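Succinylglutamate desuccinylase (Chromobacterium violaceum, PDB 1YW4) probably hydrolyses N-succinylglutamate to succinate and glutamate in a zinc-dependent reaction, the last step of arginine degradation by the AST pathway. Local coordinates at residues A132-F136 against T202-A208; D263-S268 against K316-A321; L284-L290 against A301-E305. One frame throughout, in Å; residues are numbered along the deposited sequence.

Interaction 1: residues A132-F136 against T202-A208; sequences AAEFF and TSQYCEA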
# COMPACT_ATOMS: atom_id res chain seq x y z
N ALA A 132 -9.40 -32.49 -0.49
CA ALA A 132 -8.24 -31.66 -0.75
C ALA A 132 -7.26 -31.78 0.40
O ALA A 132 -6.06 -31.91 0.18
CB ALA A 132 -8.65 -30.19 -0.94
N ALA A 133 -7.76 -31.75 1.63
CA ALA A 133 -6.88 -31.86 2.79
C ALA A 133 -6.12 -33.18 2.78
O ALA A 133 -4.91 -33.20 3.01
CB ALA A 133 -7.69 -31.73 4.09
N GLU A 134 -6.81 -34.28 2.52
CA GLU A 134 -6.17 -35.59 2.50
C GLU A 134 -5.18 -35.70 1.34
O GLU A 134 -4.13 -36.33 1.45
CB GLU A 134 -7.21 -36.71 2.41
CG GLU A 134 -8.23 -36.67 3.55
CD GLU A 134 -9.27 -37.78 3.45
OE1 GLU A 134 -9.57 -38.23 2.32
OE2 GLU A 134 -9.80 -38.20 4.50
N PHE A 135 -5.53 -35.07 0.22
CA PHE A 135 -4.66 -35.08 -0.95
C PHE A 135 -3.34 -34.37 -0.67
O PHE A 135 -2.27 -34.89 -0.97
CB PHE A 135 -5.34 -34.38 -2.12
CG PHE A 135 -4.48 -34.28 -3.35
CD1 PHE A 135 -4.16 -35.42 -4.08
CD2 PHE A 135 -4.02 -33.04 -3.80
CE1 PHE A 135 -3.41 -35.33 -5.25
CE2 PHE A 135 -3.28 -32.94 -4.97
CZ PHE A 135 -2.97 -34.09 -5.70
N PHE A 136 -3.42 -33.17 -0.11
CA PHE A 136 -2.21 -32.43 0.15
C PHE A 136 -1.41 -32.95 1.33
O PHE A 136 -0.20 -32.73 1.41
CB PHE A 136 -2.52 -30.95 0.33
CG PHE A 136 -2.76 -30.22 -0.96
CD1 PHE A 136 -1.82 -30.26 -1.99
CD2 PHE A 136 -3.91 -29.46 -1.13
CE1 PHE A 136 -2.03 -29.56 -3.17
CE2 PHE A 136 -4.12 -28.76 -2.31
CZ PHE A 136 -3.18 -28.80 -3.33
N THR A 202 -7.50 -24.02 0.92
CA THR A 202 -6.30 -24.82 0.66
C THR A 202 -5.03 -24.09 1.06
O THR A 202 -4.10 -24.68 1.62
CB THR A 202 -6.22 -25.27 -0.83
OG1 THR A 202 -6.29 -24.14 -1.69
CG2 THR A 202 -7.37 -26.23 -1.15
N SER A 203 -4.98 -22.79 0.79
CA SER A 203 -3.80 -22.01 1.15
C SER A 203 -3.58 -22.00 2.67
O SER A 203 -2.46 -22.18 3.14
CB SER A 203 -3.94 -20.57 0.65
OG SER A 203 -2.87 -19.77 1.11
N GLN A 204 -4.65 -21.79 3.43
CA GLN A 204 -4.54 -21.72 4.88
C GLN A 204 -4.57 -23.07 5.61
O GLN A 204 -3.67 -23.37 6.40
CB GLN A 204 -5.66 -20.83 5.43
CG GLN A 204 -5.41 -20.32 6.85
CD GLN A 204 -4.08 -19.60 6.99
OE1 GLN A 204 -3.73 -18.76 6.16
NE2 GLN A 204 -3.34 -19.92 8.04
N TYR A 205 -5.59 -23.86 5.34
CA TYR A 205 -5.75 -25.16 5.99
C TYR A 205 -4.74 -26.19 5.50
O TYR A 205 -4.19 -26.94 6.30
CB TYR A 205 -7.16 -25.68 5.76
CG TYR A 205 -7.55 -26.85 6.64
CD1 TYR A 205 -7.36 -28.16 6.22
CD2 TYR A 205 -8.14 -26.63 7.88
CE1 TYR A 205 -7.75 -29.24 7.03
CE2 TYR A 205 -8.54 -27.69 8.69
CZ TYR A 205 -8.34 -28.99 8.26
OH TYR A 205 -8.77 -30.03 9.06
N CYS A 206 -4.50 -26.22 4.19
CA CYS A 206 -3.57 -27.19 3.63
C CYS A 206 -2.22 -26.53 3.38
O CYS A 206 -1.29 -27.17 2.91
CB CYS A 206 -4.12 -27.74 2.32
SG CYS A 206 -5.80 -28.37 2.43
N GLU A 207 -2.14 -25.25 3.73
CA GLU A 207 -0.95 -24.44 3.55
C GLU A 207 -0.30 -24.68 2.20
O GLU A 207 0.90 -24.94 2.10
CB GLU A 207 0.05 -24.64 4.70
CG GLU A 207 0.57 -26.05 4.89
CD GLU A 207 1.49 -26.18 6.10
OE1 GLU A 207 2.12 -27.25 6.24
OE2 GLU A 207 1.58 -25.23 6.91
N ALA A 208 -1.10 -24.61 1.14
CA ALA A 208 -0.57 -24.80 -0.20
C ALA A 208 -0.56 -23.48 -0.95
O ALA A 208 -1.10 -22.49 -0.48
CB ALA A 208 -1.41 -25.82 -0.95

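Interaction 2: residues D263-S268 against K316-A321; sequences DLVKHS and KPGLRA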
# COMPACT_ATOMS: atom_id res chain seq x y z
N ASP A 263 -14.64 -0.82 1.22
CA ASP A 263 -15.85 -1.29 0.56
C ASP A 263 -16.87 -0.17 0.45
O ASP A 263 -16.93 0.73 1.28
CB ASP A 263 -16.48 -2.46 1.33
CG ASP A 263 -15.52 -3.61 1.54
OD1 ASP A 263 -14.76 -3.93 0.61
OD2 ASP A 263 -15.54 -4.20 2.63
N LEU A 264 -17.69 -0.24 -0.60
CA LEU A 264 -18.73 0.76 -0.82
C LEU A 264 -19.99 0.31 -0.09
O LEU A 264 -20.85 -0.33 -0.67
CB LEU A 264 -19.03 0.88 -2.32
CG LEU A 264 -17.92 1.44 -3.20
CD1 LEU A 264 -18.28 1.28 -4.66
CD2 LEU A 264 -17.70 2.91 -2.85
N VAL A 265 -20.07 0.66 1.19
CA VAL A 265 -21.22 0.29 2.01
C VAL A 265 -22.48 0.97 1.49
O VAL A 265 -22.53 2.19 1.34
CB VAL A 265 -21.01 0.70 3.49
CG1 VAL A 265 -22.20 0.26 4.34
CG2 VAL A 265 -19.72 0.10 4.03
N LYS A 266 -23.51 0.18 1.20
CA LYS A 266 -24.76 0.73 0.69
C LYS A 266 -25.88 0.78 1.73
O LYS A 266 -26.09 -0.16 2.49
CB LYS A 266 -25.22 -0.05 -0.55
CG LYS A 266 -24.84 0.61 -1.88
CD LYS A 266 -23.35 0.91 -1.98
CE LYS A 266 -22.98 1.48 -3.34
NZ LYS A 266 -23.66 2.78 -3.62
N HIS A 267 -26.59 1.90 1.74
CA HIS A 267 -27.71 2.13 2.64
C HIS A 267 -28.70 3.08 1.98
O HIS A 267 -28.31 4.02 1.28
CB HIS A 267 -27.21 2.70 3.97
CG HIS A 267 -26.01 3.59 3.85
ND1 HIS A 267 -26.01 4.74 3.09
CD2 HIS A 267 -24.77 3.48 4.38
CE1 HIS A 267 -24.81 5.30 3.15
NE2 HIS A 267 -24.04 4.55 3.93
N SER A 268 -29.99 2.82 2.20
CA SER A 268 -31.07 3.62 1.63
C SER A 268 -31.06 3.56 0.11
O SER A 268 -31.36 2.52 -0.48
CB SER A 268 -30.96 5.09 2.07
OG SER A 268 -30.09 5.81 1.22
N LYS A 316 -28.10 -3.41 -2.38
CA LYS A 316 -28.66 -2.31 -1.59
C LYS A 316 -29.27 -2.71 -0.24
O LYS A 316 -30.41 -2.32 0.07
CB LYS A 316 -29.72 -1.57 -2.41
CG LYS A 316 -30.88 -2.45 -2.87
CD LYS A 316 -32.18 -1.66 -3.07
CE LYS A 316 -32.86 -1.30 -1.74
NZ LYS A 316 -32.11 -0.31 -0.92
N PRO A 317 -28.54 -3.47 0.59
CA PRO A 317 -29.11 -3.85 1.88
C PRO A 317 -28.45 -3.03 3.00
O PRO A 317 -28.86 -1.91 3.30
CB PRO A 317 -28.76 -5.32 1.96
CG PRO A 317 -27.36 -5.35 1.40
CD PRO A 317 -27.35 -4.29 0.29
N GLY A 318 -27.43 -3.62 3.61
CA GLY A 318 -26.68 -2.97 4.67
C GLY A 318 -25.26 -3.45 4.46
O GLY A 318 -24.36 -3.17 5.25
N LEU A 319 -25.08 -4.19 3.37
CA LEU A 319 -23.79 -4.75 2.99
C LEU A 319 -23.12 -3.83 1.98
O LEU A 319 -23.55 -2.70 1.78
CB LEU A 319 -24.00 -6.13 2.36
CG LEU A 319 -24.90 -7.11 3.10
CD1 LEU A 319 -25.33 -8.21 2.15
CD2 LEU A 319 -24.18 -7.68 4.32
N ARG A 320 -22.07 -4.34 1.34
CA ARG A 320 -21.33 -3.57 0.35
C ARG A 320 -21.83 -3.87 -1.06
O ARG A 320 -22.33 -4.96 -1.33
CB ARG A 320 -19.84 -3.88 0.44
CG ARG A 320 -19.45 -5.27 -0.02
CD ARG A 320 -17.95 -5.49 0.12
NE ARG A 320 -17.52 -6.77 -0.43
CZ ARG A 320 -17.58 -7.10 -1.72
NH1 ARG A 320 -18.06 -6.23 -2.60
NH2 ARG A 320 -17.16 -8.29 -2.13
N ALA A 321 -21.69 -2.89 -1.94
CA ALA A 321 -22.13 -3.03 -3.32
C ALA A 321 -20.95 -2.86 -4.27
O ALA A 321 -21.12 -2.48 -5.43
CB ALA A 321 -23.19 -1.99 -3.63

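Interaction 3: residues L284-L290 against A301-E305; sequences LLPDGML and ATGGE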
# COMPACT_ATOMS: atom_id res chain seq x y z
N LEU A 284 -10.41 1.97 -13.77
CA LEU A 284 -9.71 3.05 -13.08
C LEU A 284 -10.63 4.21 -12.71
O LEU A 284 -11.41 4.68 -13.54
CB LEU A 284 -8.56 3.58 -13.96
CG LEU A 284 -7.64 4.65 -13.37
CD1 LEU A 284 -6.57 3.98 -12.51
CD2 LEU A 284 -6.97 5.45 -14.50
N LEU A 285 -10.53 4.67 -11.47
CA LEU A 285 -11.34 5.78 -10.99
C LEU A 285 -10.49 7.06 -10.94
O LEU A 285 -9.61 7.19 -10.10
CB LEU A 285 -11.90 5.48 -9.60
CG LEU A 285 -13.03 4.44 -9.43
CD1 LEU A 285 -13.41 3.80 -10.76
CD2 LEU A 285 -12.57 3.39 -8.44
N PRO A 286 -10.76 8.02 -11.83
CA PRO A 286 -9.98 9.26 -11.86
C PRO A 286 -10.09 10.10 -10.59
O PRO A 286 -11.06 9.99 -9.84
CB PRO A 286 -10.52 9.98 -13.09
CG PRO A 286 -11.96 9.54 -13.13
CD PRO A 286 -11.85 8.05 -12.83
N ASP A 287 -9.09 10.93 -10.35
CA ASP A 287 -9.09 11.79 -9.17
C ASP A 287 -10.23 12.79 -9.31
O ASP A 287 -10.27 13.58 -10.25
CB ASP A 287 -7.76 12.54 -9.06
CG ASP A 287 -7.70 13.45 -7.86
OD1 ASP A 287 -7.78 12.95 -6.72
OD2 ASP A 287 -7.60 14.69 -8.05
N GLY A 288 -11.17 12.73 -8.36
CA GLY A 288 -12.32 13.61 -8.39
C GLY A 288 -13.57 12.89 -7.92
O GLY A 288 -14.07 13.14 -6.81
N MSE A 289 -14.09 11.98 -8.75
CA MSE A 289 -15.29 11.22 -8.39
C MSE A 289 -14.97 10.27 -7.25
O MSE A 289 -14.01 9.51 -7.31
CB MSE A 289 -15.79 10.41 -9.60
CG MSE A 289 -14.78 9.41 -10.16
SE MSE A 289 -15.60 7.78 -10.88
CE MSE A 289 -15.60 6.72 -9.27
N LEU A 290 -15.78 10.31 -6.20
CA LEU A 290 -15.57 9.42 -5.06
C LEU A 290 -16.91 9.12 -4.39
O LEU A 290 -17.96 9.43 -4.95
CB LEU A 290 -14.58 10.04 -4.06
CG LEU A 290 -13.51 9.07 -3.55
CD1 LEU A 290 -12.64 8.61 -4.72
CD2 LEU A 290 -12.66 9.73 -2.49
N ALA A 301 -8.22 8.31 -0.21
CA ALA A 301 -9.46 8.85 -0.75
C ALA A 301 -9.51 8.75 -2.27
O ALA A 301 -10.24 7.93 -2.82
CB ALA A 301 -9.63 10.31 -0.32
N THR A 302 -8.72 9.58 -2.95
CA THR A 302 -8.68 9.58 -4.40
C THR A 302 -7.32 10.05 -4.91
O THR A 302 -6.68 10.91 -4.30
CB THR A 302 -9.78 10.50 -4.98
OG1 THR A 302 -9.71 10.51 -6.42
CG2 THR A 302 -9.62 11.92 -4.46
N GLY A 303 -6.88 9.48 -6.03
CA GLY A 303 -5.60 9.86 -6.60
C GLY A 303 -5.38 9.31 -7.99
O GLY A 303 -4.26 9.27 -8.49
N GLY A 304 -6.47 8.89 -8.64
CA GLY A 304 -6.36 8.35 -9.98
C GLY A 304 -5.67 7.00 -10.00
O GLY A 304 -5.27 6.51 -11.06
N GLU A 305 -5.53 6.39 -8.83
CA GLU A 305 -4.88 5.08 -8.73
C GLU A 305 -5.88 3.97 -8.38
O GLU A 305 -5.63 2.80 -8.66
CB GLU A 305 -3.78 5.12 -7.66
CG GLU A 305 -2.52 5.86 -8.08
CD GLU A 305 -1.72 5.09 -9.12
OE1 GLU A 305 -2.24 4.87 -10.23
OE2 GLU A 305 -0.57 4.71 -8.81

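Interaction 1: residues A132-F136 against T202-A208
The methyl group of A208 lies over the ring of F136 in a CH-pi contact, its CB 4.2 Å from the ring centroid and only 9° off the normal. The opposite face of the same ring is taken by CD2 of the adjacent F135, so the phenyl group is sandwiched. At its rim, T202 CG2 sits near the ring plane, 4.3 Å from F136 CE2, while C206 CB approaches F136 CD2 obliquely at 3.9 Å.

These residues belong to the zinc-exopeptidase-like catalytic domain, where helices 120-137 and 198-205 pack side by side on central strands. L50 of strand 48-53 touches A132, F136 and T202, and H145 of strand 143-151 touches F136 and T202.

Where the side chains are small, at A133 and C206, the backbones come close. C206 carries its sulfur anti to its carbonyl carbon (chi1 -52°), which lays SG against the helix backbone, 3.7 Å from A133 CA. A133 CB meets the edge of the Y205 ring, 3.9 Å from CE1, and Y205 stacks in turn on F201.

Between the two segments the contact is apolar; T202 OG1 is turned back to weak bonds with F198 O and S199 O of its own helix. E207 leaves the helix with positive phi, and A208 N then returns to T202 O at 3.0 Å.

Interaction 2: residues D263-S268 against K316-A321
V265 and R320 form an antiparallel, non-hydrogen-bonded pair with diverging side chains, where the ends of strands 257-265 and 320-328 meet in the barrel-sandwich hybrid domain. Backbone bonds flank the pair: K266 N donates to L319 O at 2.9 Å, and A321 N donates to L264 O at 3.0 Å. The latter oxygen also receives a CA-H contact from R320. L264 is itself the centre of an inverse gamma turn, one residue before the V265-R320 pair.

The tight part is buried and surrounds A321. The K266 side chain, bent at chi2 (54°) and again at chi4, runs its aliphatic middle across the A321 methyl before its end leads away. K266 CD comes to 3.3 Å from A321 CB, closer than usual van der Waals contact. V315 touches A321, and F271 touches K266.

Toward solvent the contact relies on fewer and weaker polar links. At one end, K316 curls, bent at chi3 and chi4, so that NZ reaches S268 O in a weak bond. At the other, D263 and R320 lie on the exposed side with their charged planes 35° apart. Their carbons are close, the carboxylate sitting against the arginine's aliphatic chain with D263 CG 3.4 Å from R320 CD. Opposite charges are thus near without a salt bridge: D263 OD1 is 4.1 Å from R320 NE, well out of the guanidinium plane, and no N-H points at it.

Interaction 3: residues L284-L290 against A301-E305
D287 holds CG opposite its backbone N (chi1 180°), and T302 places OG1 in the same way (chi1 179°); with both torsions set like this, the two side chains cross at about a right angle and carboxylate oxygen meets hydroxyl. T302 OG1 donates to D287 OD1 at 3.1 Å, reaching the oxygen on its anti side and 34° out of the carboxylate plane. The hydroxyl is also an acceptor, with G288 N 3.3 Å from OG1. The T302 methyl, CG2, lies against D287 OD1 as well.

The setting is the exposed hairpin-like excursion between strands 283-284 and 307-309 of the barrel-sandwich hybrid domain, where neither segment has regular structure. Glycines shape both arms. G288 takes a backbone shape suited to glycine, and G304, at positive phi, brings its CA to 3.5 Å from L285 O in a CA-H...O contact. Beside it, L284 reaches CD1 to 3.2 Å from G304 O.

At the other end L290 straddles the A301 carbonyl, both its methyls close to that oxygen, while CD1 presses on T302 CB at 3.4 Å. A301 also packs on Q193 of the second subunit.

E306, just beyond, makes weak bonds to G303 N through OE1 and to T302 OG1 through OE2. The single hydroxyl proton of T302 goes to D287 OD1, with the weak E306 OE2 contact competing for it, while OG1 accepts from G288 N. Two carboxylates beside one hydroxyl would probably polarise its O-H bond and favour its role as donor.

Along the chain, interaction 1 closes within the catalytic domain before interaction 2 opens, and interaction 3 is nested inside the loop that interaction 2 closes. The latter two share the hybrid domain, their centres about 20 Å apart and nearest atoms about 6 Å apart. Interaction 1 is remote from both, with centres about 33 and 39 Å away. Both domains come near the zinc site of H56, E59 and H149: T202 of interaction 1 is about 11 Å from H149, side chain to side chain, and the R320 side chain of interaction 2 is about 13 Å from the metal and about 12 Å from that of E214, the predicted active-site residue. Interaction 3 lies away from the site.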